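Local coordinates for protein scyllo-inositol 2-dehydrogenase (NADP(+)) IolW (Bacillus subtilis subsp. subtilis, PDB 3GFG) that catalyses the reversible NADPH-dependent reduction of scyllo-inosose to scyllo-inositol and cannot use NADH in place of NADPH, at residues Val17-Tyr22 and Ile79-Ser84; Asn156-Ser161 and Ala233-Gly238; Leu34-Glu39 and Lys274-Ser279; Arg10-Ile15 and Ser321-Ala326. All coordinates share one frame; numbering follows the deposited sequence.

Contacts 1 and 2 are buried pairings of parallel strands, one in the nucleotide-binding Rossmann domain and one in the large sheet of the C-terminal domain. Their centres lie about 31 Å apart, on opposite sides of the chain's centre, and both rest on backbone hydrogen bonds with apolar packing on the sheet faces. Contacts 3 and 4 are surface contacts held by charged side chains: a lysine-aspartate salt bridge in one, an arginine gripping a main-chain carbonyl in the other. Both tie the Rossmann side to C-terminal sequence. Strand 15-20 serves contacts 1 and 4 together, while Ile-19 packs on Leu-34 and so connects contact 1 with contact 3.

Contact 1 (Val17-Tyr22 and Ile79-Ser84); sequences VGILGY and IVTTPS
This is a buried parallel strand pairing at the centre of the Rossmann sheet, where Ile-19 lies beside Ile-79 and Leu-20 beside Val-80. Strands 15-20 and 77-80 are the first and fourth of the 3-2-1-4-5-6 order, so the contact marks the switch point of the fold. Gly-18 O receives Ile-79 N at 2.9 Å, and Ile-79 O in turn receives Leu-20 N at 2.9 Å. Leu-20 O then takes two donors from one residue: Thr-81 N at 2.9 Å and Thr-81 OG1. A chi1 of 68° sets that hydroxyl between its own backbone N and carbonyl carbon, turned back to the neighbouring strand just as the two chains leave the sheet.

On one face, CG1 of Ile-79 touches Val-17 CG1 at 3.9 Å, and the Ile-19 side chain lies beside Ile-79, pointing the same way. On the other, Leu-20 CD1 meets Val-80 CG2 at 4.2 Å. Past the strand end, Thr-82 CG2 lies against the backbone of Gly-21, the first glycine of what is probably the GxGxxG dinucleotide-binding turn.

Thr-82 OG1 is itself hydrogen-bonded to His-90 ND1. Helix 24-36 covers the Ile-79 face through His-30, helix 87-96 covers the Leu-20 and Val-80 face through His-90, and strand 40-46 flanks strand 15-20 on its far side.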
loop_
_atom_site.group_PDB
_atom_site.type_symbol
_atom_site.label_atom_id
_atom_site.label_comp_id
_atom_site.label_asym_id
_atom_site.label_seq_id
_atom_site.Cartn_x
_atom_site.Cartn_y
_atom_site.Cartn_z
ATOM N N VAL B 17 36.040 7.434 -22.805
ATOM C CA VAL B 17 35.446 6.911 -21.590
ATOM C C VAL B 17 36.362 5.898 -20.872
ATOM O O VAL B 17 36.941 5.000 -21.494
ATOM C CB VAL B 17 34.052 6.305 -21.889
ATOM C CG1 VAL B 17 33.455 5.645 -20.656
ATOM C CG2 VAL B 17 33.091 7.378 -22.418
ATOM N N GLY B 18 36.518 6.083 -19.565
ATOM C CA GLY B 18 37.046 5.040 -18.696
ATOM C C GLY B 18 35.945 4.434 -17.830
ATOM O O GLY B 18 35.198 5.152 -17.155
ATOM N N ILE B 19 35.825 3.112 -17.848
ATOM C CA ILE B 19 34.905 2.423 -16.953
ATOM C C ILE B 19 35.636 1.753 -15.776
ATOM O O ILE B 19 36.589 0.962 -15.953
ATOM C CB ILE B 19 34.041 1.384 -17.697
ATOM C CG1 ILE B 19 33.295 2.054 -18.858
ATOM C CG2 ILE B 19 33.036 0.715 -16.729
ATOM C CD1 ILE B 19 32.607 1.082 -19.849
ATOM N N LEU B 20 35.177 2.072 -14.569
ATOM C CA LEU B 20 35.666 1.411 -13.373
ATOM C C LEU B 20 34.719 0.293 -13.019
ATOM O O LEU B 20 33.542 0.543 -12.743
ATOM C CB LEU B 20 35.742 2.377 -12.190
ATOM C CG LEU B 20 36.458 3.716 -12.306
ATOM C CD1 LEU B 20 36.578 4.282 -10.912
ATOM C CD2 LEU B 20 37.847 3.626 -12.991
ATOM N N GLY B 21 35.258 -0.926 -12.982
ATOM C CA GLY B 21 34.498 -2.113 -12.622
ATOM C C GLY B 21 33.864 -2.682 -13.880
ATOM O O GLY B 21 33.424 -1.926 -14.767
ATOM N N TYR B 22 33.838 -4.010 -13.980
ATOM C CA TYR B 22 33.241 -4.662 -15.132
ATOM C C TYR B 22 32.483 -5.904 -14.693
ATOM O O TYR B 22 32.587 -6.976 -15.304
ATOM C CB TYR B 22 34.293 -4.986 -16.185
ATOM C CG TYR B 22 33.721 -5.105 -17.573
ATOM C CD1 TYR B 22 33.132 -4.004 -18.209
ATOM C CD2 TYR B 22 33.758 -6.320 -18.249
ATOM C CE1 TYR B 22 32.600 -4.120 -19.489
ATOM C CE2 TYR B 22 33.236 -6.442 -19.520
ATOM C CZ TYR B 22 32.657 -5.349 -20.131
ATOM O OH TYR B 22 32.161 -5.500 -21.395
ATOM N N ILE B 79 32.944 6.350 -15.720
ATOM C CA ILE B 79 31.764 5.650 -15.178
ATOM C C ILE B 79 32.181 4.830 -13.942
ATOM O O ILE B 79 33.019 3.935 -14.026
ATOM C CB ILE B 79 31.094 4.714 -16.231
ATOM C CG1 ILE B 79 31.057 5.333 -17.646
ATOM C CG2 ILE B 79 29.722 4.262 -15.773
ATOM C CD1 ILE B 79 30.213 6.580 -17.819
ATOM N N VAL B 80 31.618 5.145 -12.791
ATOM C CA VAL B 80 32.052 4.506 -11.566
ATOM C C VAL B 80 31.063 3.387 -11.228
ATOM O O VAL B 80 29.938 3.674 -10.795
ATOM C CB VAL B 80 32.170 5.554 -10.410
ATOM C CG1 VAL B 80 32.661 4.899 -9.141
ATOM C CG2 VAL B 80 33.130 6.690 -10.809
ATOM N N THR B 81 31.453 2.125 -11.442
ATOM C CA THR B 81 30.528 0.998 -11.204
ATOM C C THR B 81 31.076 -0.025 -10.209
ATOM O O THR B 81 30.620 -1.166 -10.158
ATOM C CB THR B 81 30.112 0.260 -12.521
ATOM O OG1 THR B 81 31.239 -0.423 -13.086
ATOM C CG2 THR B 81 29.526 1.224 -13.552
ATOM N N THR B 82 32.061 0.390 -9.422
ATOM C CA THR B 82 32.691 -0.493 -8.456
ATOM C C THR B 82 31.832 -0.650 -7.195
ATOM O O THR B 82 30.844 0.069 -7.032
ATOM C CB THR B 82 34.089 0.007 -8.116
ATOM O OG1 THR B 82 34.080 1.439 -8.022
ATOM C CG2 THR B 82 35.028 -0.398 -9.216
ATOM N N PRO B 83 32.187 -1.605 -6.306
ATOM C CA PRO B 83 31.381 -1.815 -5.084
ATOM C C PRO B 83 31.117 -0.522 -4.296
ATOM O O PRO B 83 32.007 0.315 -4.139
ATOM C CB PRO B 83 32.246 -2.763 -4.244
ATOM C CG PRO B 83 33.132 -3.446 -5.212
ATOM C CD PRO B 83 33.346 -2.522 -6.373
ATOM N N SER B 84 29.888 -0.385 -3.819
ATOM C CA SER B 84 29.433 0.723 -2.971
ATOM C C SER B 84 30.493 1.477 -2.147
ATOM O O SER B 84 30.590 2.703 -2.235
ATOM C CB SER B 84 28.342 0.207 -2.032
ATOM O OG SER B 84 27.223 1.074 -2.078
#

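Contact 2 (Asn156-Ser161 and Ala233-Gly238); sequences NTYQVS and AILYGG
Tyr-158 to Ser-161 runs in register beside Ala-233 to Tyr-236, a parallel pair within the otherwise mostly antiparallel sheet of the C-terminal alpha/beta domain of this Gfo/Idh/MocA enzyme. The axes of the two strands are only 6° apart.

Three backbone hydrogen bonds join them. Ile-234 uses both its polar atoms: its N donates to Tyr-158 O at 2.8 Å, and its O receives Val-160 N at 3.0 Å. One step on, Tyr-236 N donates to Val-160 O at 3.0 Å. Weaker CA-H...O contacts fill in between, such as Gln-159 CA to Ile-234 O at 3.4 Å.

The apolar packing lies on the face carrying Tyr-158, Val-160, Ala-233 and Leu-235, which helix 183-199 covers. Leu-235 and Val-160 lie side by side, pointing the same way, and Leu-235 CD2 comes 3.8 Å from Val-160 CB. Ala-233 CB comes to the edge of the Tyr-158 ring, near its plane, while Phe-199 meets that same ring edge-to-face.

The reverse face looks to the second subunit. Gln-159 runs alongside Ile-234 and also packs on Tyr-236 of the second subunit; Tyr-236 returns the contact to that subunit's Gln-159. Asn-156 and Thr-157 both face His-251 in a classic beta bulge, and Asn-156 ND2 donates to Ile-240 O of the second subunit. Within the bulge, Thr-157 OG1 donates to Asn-156 OD1 at 2.8 Å, in the carbonyl plane on a lone pair.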
loop_
_atom_site.group_PDB
_atom_site.type_symbol
_atom_site.label_atom_id
_atom_site.label_comp_id
_atom_site.label_asym_id
_atom_site.label_seq_id
_atom_site.Cartn_x
_atom_site.Cartn_y
_atom_site.Cartn_z
ATOM N N ASN B 156 -3.562 13.143 -5.559
ATOM C CA ASN B 156 -3.730 13.197 -4.124
ATOM C C ASN B 156 -3.086 12.005 -3.472
ATOM O O ASN B 156 -2.693 12.071 -2.317
ATOM C CB ASN B 156 -5.204 13.293 -3.737
ATOM C CG ASN B 156 -6.033 12.134 -4.262
ATOM O OD1 ASN B 156 -5.924 10.998 -3.784
ATOM N ND2 ASN B 156 -6.881 12.414 -5.248
ATOM N N THR B 157 -2.969 10.912 -4.218
ATOM C CA THR B 157 -2.349 9.700 -3.695
ATOM C C THR B 157 -1.467 9.047 -4.751
ATOM O O THR B 157 -1.870 8.889 -5.921
ATOM C CB THR B 157 -3.407 8.680 -3.151
ATOM O OG1 THR B 157 -4.278 9.332 -2.207
ATOM C CG2 THR B 157 -2.716 7.478 -2.474
ATOM N N TYR B 158 -0.274 8.663 -4.332
ATOM C CA TYR B 158 0.719 8.124 -5.224
ATOM C C TYR B 158 1.373 6.937 -4.505
ATOM O O TYR B 158 2.174 7.151 -3.590
ATOM C CB TYR B 158 1.747 9.220 -5.560
ATOM C CG TYR B 158 2.821 8.795 -6.523
ATOM C CD1 TYR B 158 2.560 8.707 -7.898
ATOM C CD2 TYR B 158 4.106 8.487 -6.075
ATOM C CE1 TYR B 158 3.555 8.321 -8.808
ATOM C CE2 TYR B 158 5.119 8.105 -6.977
ATOM C CZ TYR B 158 4.825 8.013 -8.343
ATOM O OH TYR B 158 5.786 7.613 -9.255
ATOM N N GLN B 159 1.010 5.701 -4.879
ATOM C CA GLN B 159 1.531 4.517 -4.184
ATOM C C GLN B 159 2.294 3.623 -5.112
ATOM O O GLN B 159 1.757 3.158 -6.131
ATOM C CB GLN B 159 0.428 3.677 -3.557
ATOM C CG GLN B 159 -0.489 4.419 -2.663
ATOM C CD GLN B 159 -1.502 3.496 -1.989
ATOM O OE1 GLN B 159 -1.984 2.516 -2.597
ATOM N NE2 GLN B 159 -1.844 3.811 -0.723
ATOM N N VAL B 160 3.543 3.361 -4.740
ATOM C CA VAL B 160 4.449 2.630 -5.586
ATOM C C VAL B 160 4.991 1.466 -4.783
ATOM O O VAL B 160 5.441 1.637 -3.621
ATOM C CB VAL B 160 5.608 3.512 -6.074
ATOM C CG1 VAL B 160 6.500 2.742 -7.052
ATOM C CG2 VAL B 160 5.092 4.803 -6.720
ATOM N N SER B 161 4.942 0.276 -5.382
ATOM C CA SER B 161 5.350 -0.896 -4.673
ATOM C C SER B 161 6.447 -1.673 -5.410
ATOM O O SER B 161 6.288 -2.003 -6.575
ATOM C CB SER B 161 4.147 -1.768 -4.424
ATOM O OG SER B 161 4.142 -2.796 -5.361
ATOM N N ALA B 233 2.523 10.323 -0.772
ATOM C CA ALA B 233 3.228 9.374 -1.589
ATOM C C ALA B 233 3.684 8.249 -0.666
ATOM O O ALA B 233 4.352 8.504 0.345
ATOM C CB ALA B 233 4.394 10.019 -2.250
ATOM N N ILE B 234 3.297 7.017 -1.002
ATOM C CA ILE B 234 3.628 5.839 -0.215
ATOM C C ILE B 234 4.522 4.910 -1.006
ATOM O O ILE B 234 4.112 4.400 -2.033
ATOM C CB ILE B 234 2.389 5.044 0.188
ATOM C CG1 ILE B 234 1.290 5.959 0.716
ATOM C CG2 ILE B 234 2.753 4.007 1.224
ATOM C CD1 ILE B 234 1.674 6.746 1.968
ATOM N N LEU B 235 5.733 4.682 -0.510
ATOM C CA LEU B 235 6.734 3.903 -1.225
ATOM C C LEU B 235 7.069 2.653 -0.393
ATOM O O LEU B 235 7.456 2.753 0.783
ATOM C CB LEU B 235 7.982 4.770 -1.509
ATOM C CG LEU B 235 7.815 6.111 -2.274
ATOM C CD1 LEU B 235 9.146 6.744 -2.587
ATOM C CD2 LEU B 235 6.988 5.993 -3.589
ATOM N N TYR B 236 6.890 1.477 -0.991
ATOM C CA TYR B 236 7.034 0.257 -0.233
ATOM C C TYR B 236 7.579 -0.903 -1.037
ATOM O O TYR B 236 7.519 -0.929 -2.271
ATOM C CB TYR B 236 5.735 -0.105 0.512
ATOM C CG TYR B 236 4.612 -0.643 -0.335
ATOM C CD1 TYR B 236 4.519 -2.000 -0.607
ATOM C CD2 TYR B 236 3.620 0.209 -0.867
ATOM C CE1 TYR B 236 3.483 -2.512 -1.379
ATOM C CE2 TYR B 236 2.568 -0.296 -1.659
ATOM C CZ TYR B 236 2.516 -1.662 -1.892
ATOM O OH TYR B 236 1.522 -2.214 -2.648
ATOM N N GLY B 237 8.129 -1.868 -0.309
ATOM C CA GLY B 237 8.668 -3.077 -0.921
ATOM C C GLY B 237 9.067 -4.088 0.113
ATOM O O GLY B 237 9.664 -3.729 1.147
ATOM N N GLY B 238 8.708 -5.348 -0.148
ATOM C CA GLY B 238 9.108 -6.473 0.692
ATOM C C GLY B 238 9.907 -7.473 -0.135
ATOM O O GLY B 238 9.937 -7.377 -1.372
#

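Contact 3 (Leu34-Glu39 and Lys274-Ser279); sequences LDVLDE and KPEDDS
A chi1 of -167° at Asp-35 swings its carboxylate out from helix 24-36, and a Lys-274 chain bent at chi2 and again at chi4 (-70°) brings its amine round to meet it. The result is a surface salt bridge between the two domains: the helix follows the first strand of the Rossmann fold, and Lys-274 lies in the long loop between helix 265-270 and strand 289-295 of the C-terminal domain. NZ of Lys-274 is 2.7 Å from Asp-35 OD2 and reaches it on the anti lone pair, the one facing away from the other carboxylate oxygen. The two side chains cross at an angle, and OD2 is the oxygen that NZ meets.

Next to this pair, Val-36 makes the apolar half of the contact. Its CG1 methyl rests on the beginning of the lysine chain, with Lys-274 CB 4.0 Å away, while CG2 faces the proline ring, with Pro-275 CD at 4.3 Å. Leu-312 of helix 312-324 touches both Val-36 and Pro-275, so the small apolar patch continues onto helix 312-324. The end of Glu-276 also comes near: its OE2 lies 4.3 Å from Val-36 CG1. That carboxylate stays 6.8 Å from the one on Asp-35, measured OE2 to OD2, and any repulsion between them is probably modest with the lysine amine bound to Asp-35.

Farther along, the loop bends through an Asx turn, in which Asp-277 OD2 accepts the backbone N of Ser-279 at 2.8 Å.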
loop_
_atom_site.group_PDB
_atom_site.type_symbol
_atom_site.label_atom_id
_atom_site.label_comp_id
_atom_site.label_asym_id
_atom_site.label_seq_id
_atom_site.Cartn_x
_atom_site.Cartn_y
_atom_site.Cartn_z
ATOM N N LEU B 34 26.609 2.341 -24.047
ATOM C CA LEU B 34 27.674 3.190 -24.599
ATOM C C LEU B 34 28.207 2.673 -25.935
ATOM O O LEU B 34 28.608 3.425 -26.801
ATOM C CB LEU B 34 28.817 3.288 -23.595
ATOM C CG LEU B 34 28.420 3.897 -22.251
ATOM C CD1 LEU B 34 29.287 3.325 -21.142
ATOM C CD2 LEU B 34 28.480 5.425 -22.292
ATOM N N ASP B 35 28.176 1.364 -26.093
ATOM C CA ASP B 35 28.629 0.728 -27.303
ATOM C C ASP B 35 27.802 1.055 -28.542
ATOM O O ASP B 35 28.297 0.963 -29.653
ATOM C CB ASP B 35 28.640 -0.781 -27.103
ATOM C CG ASP B 35 29.395 -1.487 -28.187
ATOM O OD1 ASP B 35 30.489 -0.991 -28.530
ATOM O OD2 ASP B 35 28.894 -2.517 -28.699
ATOM N N VAL B 36 26.539 1.400 -28.374
ATOM C CA VAL B 36 25.720 1.665 -29.549
ATOM C C VAL B 36 25.685 3.163 -29.882
ATOM O O VAL B 36 25.353 3.532 -30.998
ATOM C CB VAL B 36 24.291 1.079 -29.429
ATOM C CG1 VAL B 36 24.331 -0.454 -29.296
ATOM C CG2 VAL B 36 23.555 1.695 -28.272
ATOM N N LEU B 37 26.042 4.010 -28.917
ATOM C CA LEU B 37 26.147 5.450 -29.140
ATOM C C LEU B 37 27.510 5.751 -29.694
ATOM O O LEU B 37 28.492 5.449 -29.028
ATOM C CB LEU B 37 25.958 6.209 -27.814
ATOM C CG LEU B 37 24.601 5.924 -27.168
ATOM C CD1 LEU B 37 24.495 6.475 -25.752
ATOM C CD2 LEU B 37 23.463 6.420 -28.092
ATOM N N ASP B 38 27.611 6.331 -30.892
ATOM C CA ASP B 38 28.971 6.675 -31.365
ATOM C C ASP B 38 29.537 7.995 -30.871
ATOM O O ASP B 38 30.704 8.288 -31.108
ATOM C CB ASP B 38 29.281 6.402 -32.854
ATOM C CG ASP B 38 28.094 6.628 -33.769
ATOM O OD1 ASP B 38 27.546 7.764 -33.780
ATOM O OD2 ASP B 38 27.734 5.658 -34.502
ATOM N N GLU B 39 28.747 8.743 -30.111
ATOM C CA GLU B 39 29.309 9.820 -29.304
ATOM C C GLU B 39 30.475 9.330 -28.461
ATOM O O GLU B 39 31.389 10.105 -28.195
ATOM C CB GLU B 39 28.262 10.405 -28.366
ATOM C CG GLU B 39 27.120 11.139 -29.059
ATOM C CD GLU B 39 25.838 10.301 -29.166
ATOM O OE1 GLU B 39 25.924 9.080 -29.498
ATOM O OE2 GLU B 39 24.745 10.879 -28.909
ATOM N N LYS B 274 20.982 -5.533 -27.340
ATOM C CA LYS B 274 21.357 -4.120 -27.339
ATOM C C LYS B 274 20.243 -3.293 -28.011
ATOM O O LYS B 274 19.557 -3.804 -28.902
ATOM C CB LYS B 274 22.646 -3.918 -28.149
ATOM C CG LYS B 274 23.929 -4.624 -27.667
ATOM C CD LYS B 274 24.795 -4.999 -28.906
ATOM C CE LYS B 274 26.210 -5.452 -28.542
ATOM N NZ LYS B 274 27.022 -4.304 -28.043
ATOM N N PRO B 275 20.090 -2.008 -27.624
ATOM C CA PRO B 275 19.136 -1.117 -28.295
ATOM C C PRO B 275 19.503 -0.968 -29.762
ATOM O O PRO B 275 20.316 -0.123 -30.117
ATOM C CB PRO B 275 19.328 0.224 -27.570
ATOM C CG PRO B 275 20.011 -0.098 -26.332
ATOM C CD PRO B 275 20.863 -1.286 -26.606
ATOM N N GLU B 276 18.924 -1.808 -30.606
ATOM C CA GLU B 276 19.304 -1.867 -32.017
ATOM C C GLU B 276 18.182 -1.274 -32.901
ATOM O O GLU B 276 18.374 -1.108 -34.109
ATOM C CB GLU B 276 19.654 -3.331 -32.417
ATOM C CG GLU B 276 20.980 -3.543 -33.276
ATOM C CD GLU B 276 22.252 -3.938 -32.439
ATOM O OE1 GLU B 276 22.266 -5.034 -31.815
ATOM O OE2 GLU B 276 23.240 -3.160 -32.417
ATOM N N ASP B 277 17.019 -0.964 -32.308
ATOM C CA ASP B 277 15.843 -0.485 -33.075
ATOM C C ASP B 277 14.709 0.086 -32.243
ATOM O O ASP B 277 14.821 0.242 -31.032
ATOM C CB ASP B 277 15.276 -1.560 -34.048
ATOM C CG ASP B 277 14.684 -2.794 -33.337
ATOM O OD1 ASP B 277 14.934 -3.923 -33.811
ATOM O OD2 ASP B 277 13.952 -2.663 -32.335
ATOM N N ASP B 278 13.605 0.381 -32.926
ATOM C CA ASP B 278 12.433 0.981 -32.300
ATOM C C ASP B 278 11.670 0.115 -31.299
ATOM O O ASP B 278 10.980 0.666 -30.450
ATOM C CB ASP B 278 11.490 1.535 -33.368
ATOM C CG ASP B 278 11.930 2.913 -33.850
ATOM O OD1 ASP B 278 12.339 3.727 -32.983
ATOM O OD2 ASP B 278 11.877 3.183 -35.085
ATOM N N SER B 279 11.796 -1.211 -31.379
ATOM C CA SER B 279 11.104 -2.102 -30.426
ATOM C C SER B 279 11.704 -2.166 -28.997
ATOM O O SER B 279 11.055 -2.710 -28.086
ATOM C CB SER B 279 10.986 -3.512 -30.986
ATOM O OG SER B 279 12.278 -4.041 -31.156
#

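Contact 4 (Arg10-Ile15 and Ser321-Ala326); sequences RKVDTI and SIREGA
The guanidinium group of Arg-323 reaches from helix 312-324 to the chain leading into strand 15-20, where Asp-13 O takes its NH2 at 2.6 Å. The bond is fairly straight at the hydrogen (164°) and lies close to the guanidinium plane, yet it comes to the carbonyl from above its plane, 60° out. NE adds a weak bond to the same oxygen, and a water bridges the same pair, donating to Asp-13 O and accepting weakly from Arg-323 NE.

Ile-15 CG1 covers one face of the guanidinium, centred over it, with Arg-323 CZ 3.8 Å away. Val-12 CG1 meets the edge, 3.5 Å from Arg-323 NE. A bend at chi2 (-67°) directs the arginine chain past these two side chains, which run the opposite way.

Beyond this shell, Ile-322 CD1 packs on Ile-15 CG2 at 4.1 Å. Ile-15 is itself paired through its backbone with Glu-39 and Gln-41, which holds it beside strand 40-46 and the residue before it.

Glu-76 OE1 makes a long, weak ion pair with Arg-323 NH2. The Asp-13 carboxylate stays off, OD2 5.2 Å from Arg-323 NH2, so the grip probably follows the path of the main chain more than the acidic side chain.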
loop_
_atom_site.group_PDB
_atom_site.type_symbol
_atom_site.label_atom_id
_atom_site.label_comp_id
_atom_site.label_asym_id
_atom_site.label_seq_id
_atom_site.Cartn_x
_atom_site.Cartn_y
_atom_site.Cartn_z
ATOM N N ARG B 10 36.087 23.272 -30.241
ATOM C CA ARG B 10 37.088 22.419 -30.910
ATOM C C ARG B 10 36.446 21.377 -31.840
ATOM O O ARG B 10 35.226 21.398 -32.066
ATOM C CB ARG B 10 37.998 21.726 -29.861
ATOM C CG ARG B 10 39.092 22.611 -29.222
ATOM C CD ARG B 10 40.458 22.515 -29.960
ATOM N NE ARG B 10 41.299 23.708 -29.747
ATOM C CZ ARG B 10 41.783 24.500 -30.710
ATOM N NH1 ARG B 10 41.550 24.237 -31.999
ATOM N NH2 ARG B 10 42.519 25.559 -30.382
ATOM N N LYS B 11 37.276 20.488 -32.397
ATOM C CA LYS B 11 36.798 19.277 -33.081
ATOM C C LYS B 11 36.022 18.447 -32.053
ATOM O O LYS B 11 36.428 18.350 -30.881
ATOM C CB LYS B 11 37.970 18.475 -33.673
ATOM C CG LYS B 11 37.568 17.229 -34.501
ATOM C CD LYS B 11 38.764 16.589 -35.286
ATOM C CE LYS B 11 39.817 15.932 -34.345
ATOM N NZ LYS B 11 40.965 15.213 -35.005
ATOM N N VAL B 12 34.889 17.895 -32.482
ATOM C CA VAL B 12 34.062 17.041 -31.640
ATOM C C VAL B 12 34.445 15.581 -31.903
ATOM O O VAL B 12 33.976 14.937 -32.855
ATOM C CB VAL B 12 32.546 17.335 -31.853
ATOM C CG1 VAL B 12 31.639 16.260 -31.208
ATOM C CG2 VAL B 12 32.206 18.720 -31.303
ATOM N N ASP B 13 35.338 15.086 -31.054
ATOM C CA ASP B 13 35.767 13.697 -31.095
ATOM C C ASP B 13 34.748 12.814 -30.379
ATOM O O ASP B 13 33.800 13.320 -29.735
ATOM C CB ASP B 13 37.122 13.562 -30.397
ATOM C CG ASP B 13 38.215 14.374 -31.073
ATOM O OD1 ASP B 13 38.273 14.391 -32.338
ATOM O OD2 ASP B 13 39.024 14.985 -30.332
ATOM N N THR B 14 34.928 11.505 -30.484
ATOM C CA THR B 14 34.251 10.623 -29.564
ATOM C C THR B 14 34.633 11.081 -28.150
ATOM O O THR B 14 35.718 11.611 -27.940
ATOM C CB THR B 14 34.647 9.157 -29.783
ATOM O OG1 THR B 14 36.078 9.050 -29.806
ATOM C CG2 THR B 14 34.069 8.625 -31.097
ATOM N N ILE B 15 33.719 10.937 -27.203
ATOM C CA ILE B 15 34.029 11.177 -25.795
ATOM C C ILE B 15 34.835 9.972 -25.284
ATOM O O ILE B 15 34.428 8.825 -25.440
ATOM C CB ILE B 15 32.744 11.407 -24.958
ATOM C CG1 ILE B 15 31.998 12.652 -25.458
ATOM C CG2 ILE B 15 33.067 11.555 -23.487
ATOM C CD1 ILE B 15 30.491 12.495 -25.571
ATOM N N SER B 321 25.585 17.338 -22.463
ATOM C CA SER B 321 26.099 18.144 -21.378
ATOM C C SER B 321 27.601 18.369 -21.540
ATOM O O SER B 321 28.077 19.481 -21.351
ATOM C CB SER B 321 25.793 17.494 -20.055
ATOM O OG SER B 321 24.399 17.343 -19.893
ATOM N N ILE B 322 28.327 17.328 -21.954
ATOM C CA ILE B 322 29.780 17.376 -22.103
ATOM C C ILE B 322 30.223 18.228 -23.294
ATOM O O ILE B 322 31.187 19.008 -23.201
ATOM C CB ILE B 322 30.360 15.928 -22.227
ATOM C CG1 ILE B 322 30.284 15.204 -20.873
ATOM C CG2 ILE B 322 31.790 15.915 -22.833
ATOM C CD1 ILE B 322 30.747 13.727 -20.884
ATOM N N ARG B 323 29.523 18.062 -24.411
ATOM C CA ARG B 323 29.945 18.621 -25.683
ATOM C C ARG B 323 29.341 20.003 -25.960
ATOM O O ARG B 323 29.969 20.828 -26.635
ATOM C CB ARG B 323 29.573 17.655 -26.809
ATOM C CG ARG B 323 30.525 16.494 -27.024
ATOM C CD ARG B 323 31.892 17.005 -27.548
ATOM N NE ARG B 323 32.831 15.933 -27.895
ATOM C CZ ARG B 323 33.822 15.508 -27.112
ATOM N NH1 ARG B 323 34.029 16.066 -25.920
ATOM N NH2 ARG B 323 34.619 14.522 -27.526
ATOM N N GLU B 324 28.132 20.241 -25.431
ATOM C CA GLU B 324 27.344 21.434 -25.746
ATOM C C GLU B 324 26.829 22.240 -24.528
ATOM O O GLU B 324 26.067 23.195 -24.694
ATOM C CB GLU B 324 26.176 21.043 -26.670
ATOM C CG GLU B 324 26.609 20.644 -28.101
ATOM C CD GLU B 324 25.625 19.704 -28.796
ATOM O OE1 GLU B 324 24.643 20.203 -29.388
ATOM O OE2 GLU B 324 25.844 18.467 -28.756
ATOM N N GLY B 325 27.220 21.865 -23.312
ATOM C CA GLY B 325 26.755 22.584 -22.109
ATOM C C GLY B 325 25.277 22.438 -21.691
ATOM O O GLY B 325 24.752 23.252 -20.920
ATOM N N ALA B 326 24.594 21.408 -22.178
ATOM C CA ALA B 326 23.211 21.162 -21.754
ATOM C C ALA B 326 23.103 20.801 -20.256
ATOM O O ALA B 326 24.032 20.258 -19.683
ATOM C CB ALA B 326 22.567 20.076 -22.636
HETATM O O HOH W 1 30.975 13.629 -29.162
#